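Local coordinates for protein glycogen synthase (Cyanobacterium sp. CLg1, PDB 6GNF) that belongs to the glycogen and starch synthase family of GT-B-type glycosyltransferases, built from two Rossmann-like domains, and holds adenosine-5'-diphosphate and a glycan in the model, at residues T29-Y34 with V58-P63; L47-A52 with K97-I102; D70-E75 with Y91-K96. One frame throughout, in Å; residues are numbered along the deposited sequence.

How the contacts relate
All three contacts fall in the amino-terminal Rossmann-like domain and cluster round one edge of its mixed sheet, their centres about 10 Å (contacts 1 and 2), about 12 Å (1 and 3) and about 14 Å (2 and 3) apart. Contacts 1 and 2 interleave along the chain, whereas contact 3 opens after contact 1 has closed and lies between the two segments of contact 2. Strands 57-63, 99-105, 85-96 and 72-82 follow one another across the sheet, so a backbone ladder links all three: Thr60 pairs with Asp100 and Ile102, and His101 with Ser94. The sheet thus passes from parallel strands near the glycan pocket to an antiparallel hairpin at its edge.

Contact 1: T29-Y34 with V58-P63; sequences TEVAPY and VCTVAP
Val31 sets CG1 opposite its backbone N (chi1 -179°), which leaves CG2 facing strand 57-63, while Thr60 tucks OG1 between its own N and carbonyl carbon (chi1 69°). The two choices bring Val31 CG2 to 3.9 Å from Thr60 OG1, a van der Waals approach of a methyl to a hydroxyl whose polar partner is His101 ND1. The side chains meet at a slant. The same methyl rests 4.0 Å from Ala62 CB, bridging two residues that point to one side of the strand. At the other end of the contact the Thr29 backbone meets the Pro63 ring, Thr29 CA lying 3.9 Å from Pro63 CD, and the Thr29 OG1 hydroxyl is hydrogen-bonded to Tyr121 OH. Solvent supplies the polar link, since one water donates to Pro63 O at 2.8 Å and, weakly, to Thr29 O at 3.3 Å, giving both carbonyls a shared donor. Every touching residue is buried. The bound glycan comes within about 6 Å of the Thr29 side chain. A loop that leaves strand 23-27, leans on the end of the parallel neighbour 57-63 and leads into helix 39-54 is characteristic of the sheet's carboxyl edge in a Rossmann-like domain of the GT-B fold.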
loop_
_atom_site.group_PDB
_atom_site.type_symbol
_atom_site.label_atom_id
_atom_site.label_comp_id
_atom_site.label_asym_id
_atom_site.label_seq_id
_atom_site.Cartn_x
_atom_site.Cartn_y
_atom_site.Cartn_z
ATOM N N THR A 29 0.109 -10.169 -3.492
ATOM C CA THR A 29 -0.744 -10.799 -2.487
ATOM C C THR A 29 -2.131 -10.169 -2.430
ATOM O O THR A 29 -3.024 -10.744 -1.838
ATOM C CB THR A 29 -0.114 -10.679 -1.091
ATOM O OG1 THR A 29 0.325 -9.326 -0.902
ATOM C CG2 THR A 29 1.078 -11.573 -0.989
ATOM N N GLU A 30 -2.288 -8.976 -3.010
ATOM C CA GLU A 30 -3.521 -8.212 -2.878
ATOM C C GLU A 30 -3.982 -7.685 -4.223
ATOM O O GLU A 30 -3.188 -7.111 -4.961
ATOM C CB GLU A 30 -3.291 -6.993 -1.990
ATOM C CG GLU A 30 -3.224 -7.267 -0.508
ATOM C CD GLU A 30 -2.986 -6.002 0.309
ATOM O OE1 GLU A 30 -3.494 -4.908 -0.050
ATOM O OE2 GLU A 30 -2.275 -6.122 1.328
ATOM N N VAL A 31 -5.277 -7.820 -4.497
ATOM C CA VAL A 31 -5.913 -7.160 -5.643
ATOM C C VAL A 31 -7.304 -6.694 -5.217
ATOM O O VAL A 31 -8.196 -7.508 -5.010
ATOM C CB VAL A 31 -6.063 -8.104 -6.866
ATOM C CG1 VAL A 31 -6.694 -7.354 -8.031
ATOM C CG2 VAL A 31 -4.723 -8.682 -7.284
ATOM N N ALA A 32 -7.481 -5.388 -5.071
ATOM C CA ALA A 32 -8.787 -4.851 -4.708
ATOM C C ALA A 32 -9.757 -5.095 -5.855
ATOM O O ALA A 32 -9.348 -5.138 -7.010
ATOM C CB ALA A 32 -8.693 -3.355 -4.414
ATOM N N PRO A 33 -11.054 -5.268 -5.543
ATOM C CA PRO A 33 -11.662 -5.289 -4.214
ATOM C C PRO A 33 -11.700 -6.687 -3.584
ATOM O O PRO A 33 -12.247 -6.868 -2.517
ATOM C CB PRO A 33 -13.078 -4.785 -4.489
ATOM C CG PRO A 33 -13.384 -5.290 -5.866
ATOM C CD PRO A 33 -12.072 -5.407 -6.600
ATOM N N TYR A 34 -11.024 -7.653 -4.182
ATOM C CA TYR A 34 -11.106 -9.042 -3.733
ATOM C C TYR A 34 -10.308 -9.213 -2.436
ATOM O O TYR A 34 -10.752 -9.842 -1.478
ATOM C CB TYR A 34 -10.501 -9.949 -4.801
ATOM C CG TYR A 34 -11.147 -9.847 -6.169
ATOM C CD1 TYR A 34 -12.218 -10.677 -6.511
ATOM C CD2 TYR A 34 -10.683 -8.942 -7.129
ATOM C CE1 TYR A 34 -12.813 -10.602 -7.757
ATOM C CE2 TYR A 34 -11.274 -8.858 -8.376
ATOM C CZ TYR A 34 -12.340 -9.692 -8.691
ATOM O OH TYR A 34 -12.960 -9.653 -9.928
ATOM N N VAL A 58 -3.092 -7.542 -20.106
ATOM C CA VAL A 58 -2.747 -7.425 -18.695
ATOM C C VAL A 58 -3.484 -8.466 -17.864
ATOM O O VAL A 58 -4.662 -8.707 -18.079
ATOM C CB VAL A 58 -3.133 -6.032 -18.163
ATOM C CG1 VAL A 58 -2.564 -5.805 -16.779
ATOM C CG2 VAL A 58 -2.645 -4.947 -19.116
ATOM N N CYS A 59 -2.778 -9.083 -16.924
ATOM C CA CYS A 59 -3.413 -9.971 -15.957
ATOM C C CYS A 59 -2.778 -9.762 -14.598
ATOM O O CYS A 59 -1.692 -9.200 -14.494
ATOM C CB CYS A 59 -3.298 -11.435 -16.373
ATOM S SG CYS A 59 -1.630 -12.122 -16.274
ATOM N N THR A 60 -3.493 -10.169 -13.556
ATOM C CA THR A 60 -2.948 -10.188 -12.209
ATOM C C THR A 60 -2.971 -11.629 -11.727
ATOM O O THR A 60 -3.823 -12.434 -12.137
ATOM C CB THR A 60 -3.755 -9.328 -11.216
ATOM O OG1 THR A 60 -5.034 -9.947 -11.002
ATOM C CG2 THR A 60 -3.910 -7.894 -11.736
ATOM N N VAL A 61 -1.996 -11.963 -10.890
ATOM C CA VAL A 61 -1.934 -13.260 -10.242
ATOM C C VAL A 61 -1.787 -13.036 -8.757
ATOM O O VAL A 61 -0.887 -12.303 -8.329
ATOM C CB VAL A 61 -0.720 -14.087 -10.719
ATOM C CG1 VAL A 61 -0.734 -15.461 -10.068
ATOM C CG2 VAL A 61 -0.719 -14.213 -12.231
ATOM N N ALA A 62 -2.655 -13.682 -7.978
ATOM C CA ALA A 62 -2.621 -13.536 -6.532
ATOM C C ALA A 62 -3.243 -14.762 -5.893
ATOM O O ALA A 62 -3.901 -15.546 -6.570
ATOM C CB ALA A 62 -3.381 -12.294 -6.127
ATOM N N PRO A 63 -3.059 -14.933 -4.578
ATOM C CA PRO A 63 -3.644 -16.109 -3.924
ATOM C C PRO A 63 -5.156 -16.057 -3.854
ATOM O O PRO A 63 -5.738 -14.978 -3.746
ATOM C CB PRO A 63 -3.059 -16.054 -2.507
ATOM C CG PRO A 63 -1.816 -15.237 -2.645
ATOM C CD PRO A 63 -2.145 -14.206 -3.679
HETATM O O HOH W 1 -5.538 -12.177 -3.426
#

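Contact 2: L47-A52 with K97-I102; sequences LPEELA and KGVDHI
His101 and Glu49 share one water between imidazole and carboxylate; it lies in the imidazole plane at the ring edge, 2.7 Å from His101 NE2, and donates to Glu49 OE1 at 2.8 Å. One face of the imidazole has the carbonyl oxygen of Val99 above it, toward the rim. The setting is the helix-on-sheet layer of a Rossmann-like domain: helix 47-52 runs at 140° to strand 99-102, their axes 9.1 Å apart at closest approach. Glu49 keeps CG beside its backbone N and is extended from there, reaching past Val99 CG2 to the Lys97 chain. The lysine meets the carboxylate with its aliphatic part, CD standing 3.6 Å from Glu49 OE2, and its amino group leads off; the salt bridge of Glu49 OE2 is to Lys306. Val99 wedges against the helix, CG2 lying 3.7 Å from Glu49 CA and a similar distance from the carbonyl oxygen of Pro48, while CG1 approaches the proline CB. A second water donates to the backbone oxygens of Glu49 and Lys97, closing the more exposed end. Nearby, Ala52 CB packs 3.9 Å from Val99 CG2 and presses to 3.4 Å from Gly98 O.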
loop_
_atom_site.group_PDB
_atom_site.type_symbol
_atom_site.label_atom_id
_atom_site.label_comp_id
_atom_site.label_asym_id
_atom_site.label_seq_id
_atom_site.Cartn_x
_atom_site.Cartn_y
_atom_site.Cartn_z
ATOM N N LEU A 47 -3.972 0.409 -11.719
ATOM C CA LEU A 47 -2.933 0.517 -12.744
ATOM C C LEU A 47 -3.144 -0.514 -13.866
ATOM O O LEU A 47 -3.128 -0.145 -15.039
ATOM C CB LEU A 47 -1.531 0.441 -12.113
ATOM C CG LEU A 47 -0.314 0.384 -13.042
ATOM C CD1 LEU A 47 -0.328 1.506 -14.075
ATOM C CD2 LEU A 47 0.975 0.423 -12.227
ATOM N N PRO A 48 -3.386 -1.791 -13.520
ATOM C CA PRO A 48 -3.676 -2.757 -14.591
ATOM C C PRO A 48 -4.898 -2.416 -15.433
ATOM O O PRO A 48 -4.875 -2.634 -16.645
ATOM C CB PRO A 48 -3.896 -4.064 -13.822
ATOM C CG PRO A 48 -3.000 -3.915 -12.644
ATOM C CD PRO A 48 -3.207 -2.480 -12.231
ATOM N N GLU A 49 -5.948 -1.880 -14.809
ATOM C CA GLU A 49 -7.141 -1.470 -15.550
ATOM C C GLU A 49 -6.828 -0.358 -16.542
ATOM O O GLU A 49 -7.324 -0.370 -17.658
ATOM C CB GLU A 49 -8.278 -1.061 -14.605
ATOM C CG GLU A 49 -8.967 -2.261 -13.968
ATOM C CD GLU A 49 -10.088 -1.925 -12.994
ATOM O OE1 GLU A 49 -10.543 -2.861 -12.299
ATOM O OE2 GLU A 49 -10.474 -0.746 -12.862
ATOM N N GLU A 50 -5.966 0.576 -16.149
ATOM C CA GLU A 50 -5.585 1.682 -17.036
ATOM C C GLU A 50 -4.729 1.159 -18.186
ATOM O O GLU A 50 -4.897 1.560 -19.324
ATOM C CB GLU A 50 -4.836 2.770 -16.258
ATOM C CG GLU A 50 -4.387 3.962 -17.100
ATOM C CD GLU A 50 -5.539 4.763 -17.698
ATOM O OE1 GLU A 50 -6.671 4.670 -17.171
ATOM O OE2 GLU A 50 -5.314 5.487 -18.706
ATOM N N LEU A 51 -3.824 0.243 -17.882
ATOM C CA LEU A 51 -2.977 -0.360 -18.914
ATOM C C LEU A 51 -3.784 -1.146 -19.940
ATOM O O LEU A 51 -3.431 -1.159 -21.117
ATOM C CB LEU A 51 -1.908 -1.244 -18.268
ATOM C CG LEU A 51 -0.855 -0.463 -17.468
ATOM C CD1 LEU A 51 -0.044 -1.371 -16.568
ATOM C CD2 LEU A 51 0.076 0.298 -18.394
ATOM N N ALA A 52 -4.831 -1.833 -19.484
ATOM C CA ALA A 52 -5.738 -2.542 -20.392
ATOM C C ALA A 52 -6.514 -1.572 -21.259
ATOM O O ALA A 52 -6.723 -1.827 -22.437
ATOM C CB ALA A 52 -6.697 -3.420 -19.603
ATOM N N LYS A 97 -13.387 -5.598 -16.579
ATOM C CA LYS A 97 -12.899 -4.351 -17.154
ATOM C C LYS A 97 -11.601 -4.541 -17.930
ATOM O O LYS A 97 -10.618 -3.829 -17.672
ATOM C CB LYS A 97 -12.686 -3.320 -16.051
ATOM C CG LYS A 97 -13.962 -2.821 -15.406
ATOM C CD LYS A 97 -13.615 -2.020 -14.169
ATOM C CE LYS A 97 -14.663 -0.968 -13.851
ATOM N NZ LYS A 97 -15.995 -1.564 -13.570
ATOM N N GLY A 98 -11.591 -5.543 -18.805
ATOM C CA GLY A 98 -10.465 -5.796 -19.677
ATOM C C GLY A 98 -9.244 -6.403 -19.021
ATOM O O GLY A 98 -8.201 -6.470 -19.658
ATOM N N VAL A 99 -9.340 -6.797 -17.746
ATOM C CA VAL A 99 -8.213 -7.401 -17.029
ATOM C C VAL A 99 -8.551 -8.814 -16.545
ATOM O O VAL A 99 -9.625 -9.030 -15.958
ATOM C CB VAL A 99 -7.807 -6.566 -15.792
ATOM C CG1 VAL A 99 -6.581 -7.162 -15.120
ATOM C CG2 VAL A 99 -7.532 -5.116 -16.180
ATOM N N ASP A 100 -7.617 -9.745 -16.764
ATOM C CA ASP A 100 -7.716 -11.110 -16.252
ATOM C C ASP A 100 -7.151 -11.181 -14.843
ATOM O O ASP A 100 -6.022 -10.774 -14.595
ATOM C CB ASP A 100 -6.928 -12.077 -17.130
ATOM C CG ASP A 100 -7.519 -12.205 -18.514
ATOM O OD1 ASP A 100 -8.461 -13.024 -18.673
ATOM O OD2 ASP A 100 -7.129 -11.478 -19.449
ATOM N N HIS A 101 -7.935 -11.733 -13.923
ATOM C CA HIS A 101 -7.469 -11.976 -12.568
ATOM C C HIS A 101 -7.367 -13.470 -12.391
ATOM O O HIS A 101 -8.339 -14.202 -12.582
ATOM C CB HIS A 101 -8.439 -11.378 -11.559
ATOM C CG HIS A 101 -8.669 -9.918 -11.763
ATOM N ND1 HIS A 101 -7.663 -8.985 -11.637
ATOM C CD2 HIS A 101 -9.779 -9.232 -12.106
ATOM C CE1 HIS A 101 -8.152 -7.783 -11.882
ATOM N NE2 HIS A 101 -9.432 -7.904 -12.170
ATOM N N ILE A 102 -6.146 -13.934 -12.161
ATOM C CA ILE A 102 -5.875 -15.337 -11.951
ATOM C C ILE A 102 -5.629 -15.534 -10.466
ATOM O O ILE A 102 -4.848 -14.803 -9.848
ATOM C CB ILE A 102 -4.620 -15.785 -12.723
ATOM C CG1 ILE A 102 -4.681 -15.336 -14.193
ATOM C CG2 ILE A 102 -4.423 -17.288 -12.597
ATOM C CD1 ILE A 102 -5.923 -15.761 -14.911
HETATM O O HOH W 2 -9.590 -1.530 -18.232
HETATM O O HOH W 3 -10.380 -5.556 -13.093
#

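Contact 3: D70-E75 with Y91-K96; sequences DAWDTE and YFHSYK
Trp72 lays its indole along His93, and the path from CB outward explains how. With chi1 at 68°, CB sends CG into the space between the backbone N and carbonyl carbon, turning the ring back over strand 85-96. CG lies 3.9 Å from His93 O; farther on, that oxygen stands over one indole face, near CD2 and closest to CE3 at 3.1 Å, while CZ3 extends toward Ser94 CA. The same His93 O accepts from Trp72 N at 2.9 Å, a reciprocal partner to the His93 N to Trp72 O bond, and these two bonds make Trp72 and His93 an antiparallel hydrogen-bonded pair, side chains on one face of the sheet. On the pyrrole side, His93 CB sits over the five-membered ring as a CH-pi contact. Toward the tip, CZ2 is tightly packed 3.1 Å from His93 ND1, and CH2 lies over the imidazole face, the two ring planes inclined by 48°.

Asp73 and Phe92, the next, non-hydrogen-bonded pair, occupy the other face: Asp73 CA makes a CH-pi contact over the phenyl ring, the carboxylate is stacked at 22° to it, and Ala71 O meets its edge in plane. Thr74 then grips Tyr91 O twice, through N at 3.1 Å and OG1 at 2.9 Å, the hydroxyl coming from above the carbonyl plane. Asp73 OD1 accepts from Glu75 N in an Asx turn.

In this hairpin, strand 72-82 forms one edge of the sheet within this chain; strand 85-96 joins it to 99-105, with His93 NE2 bonded to Asp100 OD1, and Tyr91 OH reaches Ala142 O of helix 132-144.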
loop_
_atom_site.group_PDB
_atom_site.type_symbol
_atom_site.label_atom_id
_atom_site.label_comp_id
_atom_site.label_asym_id
_atom_site.label_seq_id
_atom_site.Cartn_x
_atom_site.Cartn_y
_atom_site.Cartn_z
ATOM N N ASP A 70 -17.148 -14.511 -8.877
ATOM C CA ASP A 70 -17.012 -14.316 -10.317
ATOM C C ASP A 70 -15.853 -15.118 -10.942
ATOM O O ASP A 70 -15.570 -14.966 -12.130
ATOM C CB ASP A 70 -16.852 -12.822 -10.640
ATOM C CG ASP A 70 -15.601 -12.211 -10.027
ATOM O OD1 ASP A 70 -14.969 -12.885 -9.193
ATOM O OD2 ASP A 70 -15.311 -11.029 -10.324
ATOM N N ALA A 71 -15.208 -15.983 -10.162
ATOM C CA ALA A 71 -14.033 -16.706 -10.627
ATOM C C ALA A 71 -14.335 -18.178 -10.850
ATOM O O ALA A 71 -14.756 -18.864 -9.934
ATOM C CB ALA A 71 -12.910 -16.575 -9.615
ATOM N N TRP A 72 -14.016 -18.685 -12.033
ATOM C CA TRP A 72 -14.285 -20.080 -12.366
ATOM C C TRP A 72 -13.004 -20.919 -12.305
ATOM O O TRP A 72 -11.898 -20.446 -12.535
ATOM C CB TRP A 72 -14.947 -20.195 -13.753
ATOM C CG TRP A 72 -14.045 -19.822 -14.935
ATOM C CD1 TRP A 72 -13.163 -20.648 -15.597
ATOM C CD2 TRP A 72 -13.954 -18.537 -15.583
ATOM N NE1 TRP A 72 -12.531 -19.949 -16.607
ATOM C CE2 TRP A 72 -12.998 -18.658 -16.619
ATOM C CE3 TRP A 72 -14.588 -17.302 -15.387
ATOM C CZ2 TRP A 72 -12.662 -17.588 -17.454
ATOM C CZ3 TRP A 72 -14.246 -16.234 -16.217
ATOM C CH2 TRP A 72 -13.293 -16.386 -17.237
ATOM N N ASP A 73 -13.165 -22.204 -12.028
ATOM C CA ASP A 73 -12.052 -23.146 -12.023
ATOM C C ASP A 73 -11.631 -23.428 -13.468
ATOM O O ASP A 73 -12.420 -23.903 -14.256
ATOM C CB ASP A 73 -12.483 -24.447 -11.329
ATOM C CG ASP A 73 -11.336 -25.453 -11.164
ATOM O OD1 ASP A 73 -10.254 -25.264 -11.737
ATOM O OD2 ASP A 73 -11.499 -26.480 -10.465
ATOM N N THR A 74 -10.368 -23.186 -13.788
ATOM C CA THR A 74 -9.865 -23.409 -15.141
ATOM C C THR A 74 -9.579 -24.881 -15.412
ATOM O O THR A 74 -9.358 -25.273 -16.552
ATOM C CB THR A 74 -8.553 -22.671 -15.387
ATOM O OG1 THR A 74 -7.530 -23.272 -14.588
ATOM C CG2 THR A 74 -8.695 -21.166 -15.088
ATOM N N GLU A 75 -9.563 -25.699 -14.359
ATOM C CA GLU A 75 -9.223 -27.127 -14.424
ATOM C C GLU A 75 -7.735 -27.383 -14.658
ATOM O O GLU A 75 -7.294 -28.522 -14.782
ATOM C CB GLU A 75 -10.063 -27.871 -15.460
ATOM C CG GLU A 75 -11.551 -27.799 -15.153
ATOM C CD GLU A 75 -11.977 -28.779 -14.055
ATOM O OE1 GLU A 75 -13.138 -28.672 -13.605
ATOM O OE2 GLU A 75 -11.164 -29.654 -13.644
ATOM N N TYR A 91 -5.786 -23.196 -10.645
ATOM C CA TYR A 91 -5.943 -21.800 -11.021
ATOM C C TYR A 91 -7.412 -21.501 -11.260
ATOM O O TYR A 91 -8.121 -22.235 -11.956
ATOM C CB TYR A 91 -5.146 -21.475 -12.281
ATOM C CG TYR A 91 -3.649 -21.628 -12.141
ATOM C CD1 TYR A 91 -2.883 -20.659 -11.498
ATOM C CD2 TYR A 91 -2.989 -22.722 -12.691
ATOM C CE1 TYR A 91 -1.504 -20.788 -11.381
ATOM C CE2 TYR A 91 -1.610 -22.871 -12.572
ATOM C CZ TYR A 91 -0.866 -21.902 -11.919
ATOM O OH TYR A 91 0.518 -22.052 -11.814
ATOM N N PHE A 92 -7.898 -20.453 -10.604
ATOM C CA PHE A 92 -9.221 -19.918 -10.866
ATOM C C PHE A 92 -9.024 -18.617 -11.625
ATOM O O PHE A 92 -7.948 -18.024 -11.571
ATOM C CB PHE A 92 -9.983 -19.690 -9.564
ATOM C CG PHE A 92 -10.515 -20.950 -8.945
ATOM C CD1 PHE A 92 -9.648 -21.900 -8.427
ATOM C CD2 PHE A 92 -11.871 -21.188 -8.882
ATOM C CE1 PHE A 92 -10.127 -23.063 -7.855
ATOM C CE2 PHE A 92 -12.366 -22.345 -8.311
ATOM C CZ PHE A 92 -11.490 -23.288 -7.798
ATOM N N HIS A 93 -10.071 -18.171 -12.303
ATOM C CA HIS A 93 -9.958 -17.093 -13.277
ATOM C C HIS A 93 -11.211 -16.238 -13.269
ATOM O O HIS A 93 -12.305 -16.767 -13.331
ATOM C CB HIS A 93 -9.724 -17.710 -14.662
ATOM C CG HIS A 93 -9.553 -16.709 -15.762
ATOM N ND1 HIS A 93 -9.617 -17.056 -17.090
ATOM C CD2 HIS A 93 -9.327 -15.374 -15.737
ATOM C CE1 HIS A 93 -9.444 -15.978 -17.837
ATOM N NE2 HIS A 93 -9.267 -14.945 -17.040
ATOM N N SER A 94 -11.038 -14.930 -13.115
ATOM C CA SER A 94 -12.119 -13.978 -13.354
ATOM C C SER A 94 -11.662 -12.904 -14.328
ATOM O O SER A 94 -10.462 -12.730 -14.538
ATOM C CB SER A 94 -12.665 -13.375 -12.050
ATOM O OG SER A 94 -11.664 -12.784 -11.251
ATOM N N TYR A 95 -12.630 -12.261 -14.979
ATOM C CA TYR A 95 -12.345 -11.294 -16.028
ATOM C C TYR A 95 -13.199 -10.070 -15.828
ATOM O O TYR A 95 -14.406 -10.164 -15.675
ATOM C CB TYR A 95 -12.519 -11.940 -17.411
ATOM C CG TYR A 95 -12.167 -11.022 -18.557
ATOM C CD1 TYR A 95 -13.078 -10.094 -19.026
ATOM C CD2 TYR A 95 -10.903 -11.048 -19.142
ATOM C CE1 TYR A 95 -12.754 -9.232 -20.059
ATOM C CE2 TYR A 95 -10.582 -10.204 -20.187
ATOM C CZ TYR A 95 -11.525 -9.325 -20.661
ATOM O OH TYR A 95 -11.230 -8.427 -21.661
ATOM N N LYS A 96 -12.562 -8.913 -15.688
ATOM C CA LYS A 96 -13.287 -7.694 -15.357
ATOM C C LYS A 96 -12.603 -6.439 -15.901
ATOM O O LYS A 96 -11.423 -6.204 -15.621
ATOM C CB LYS A 96 -13.425 -7.587 -13.840
ATOM C CG LYS A 96 -14.693 -6.889 -13.383
ATOM C CD LYS A 96 -14.756 -6.804 -11.865
ATOM C CE LYS A 96 -13.865 -5.695 -11.324
ATOM N NZ LYS A 96 -13.021 -6.155 -10.189
#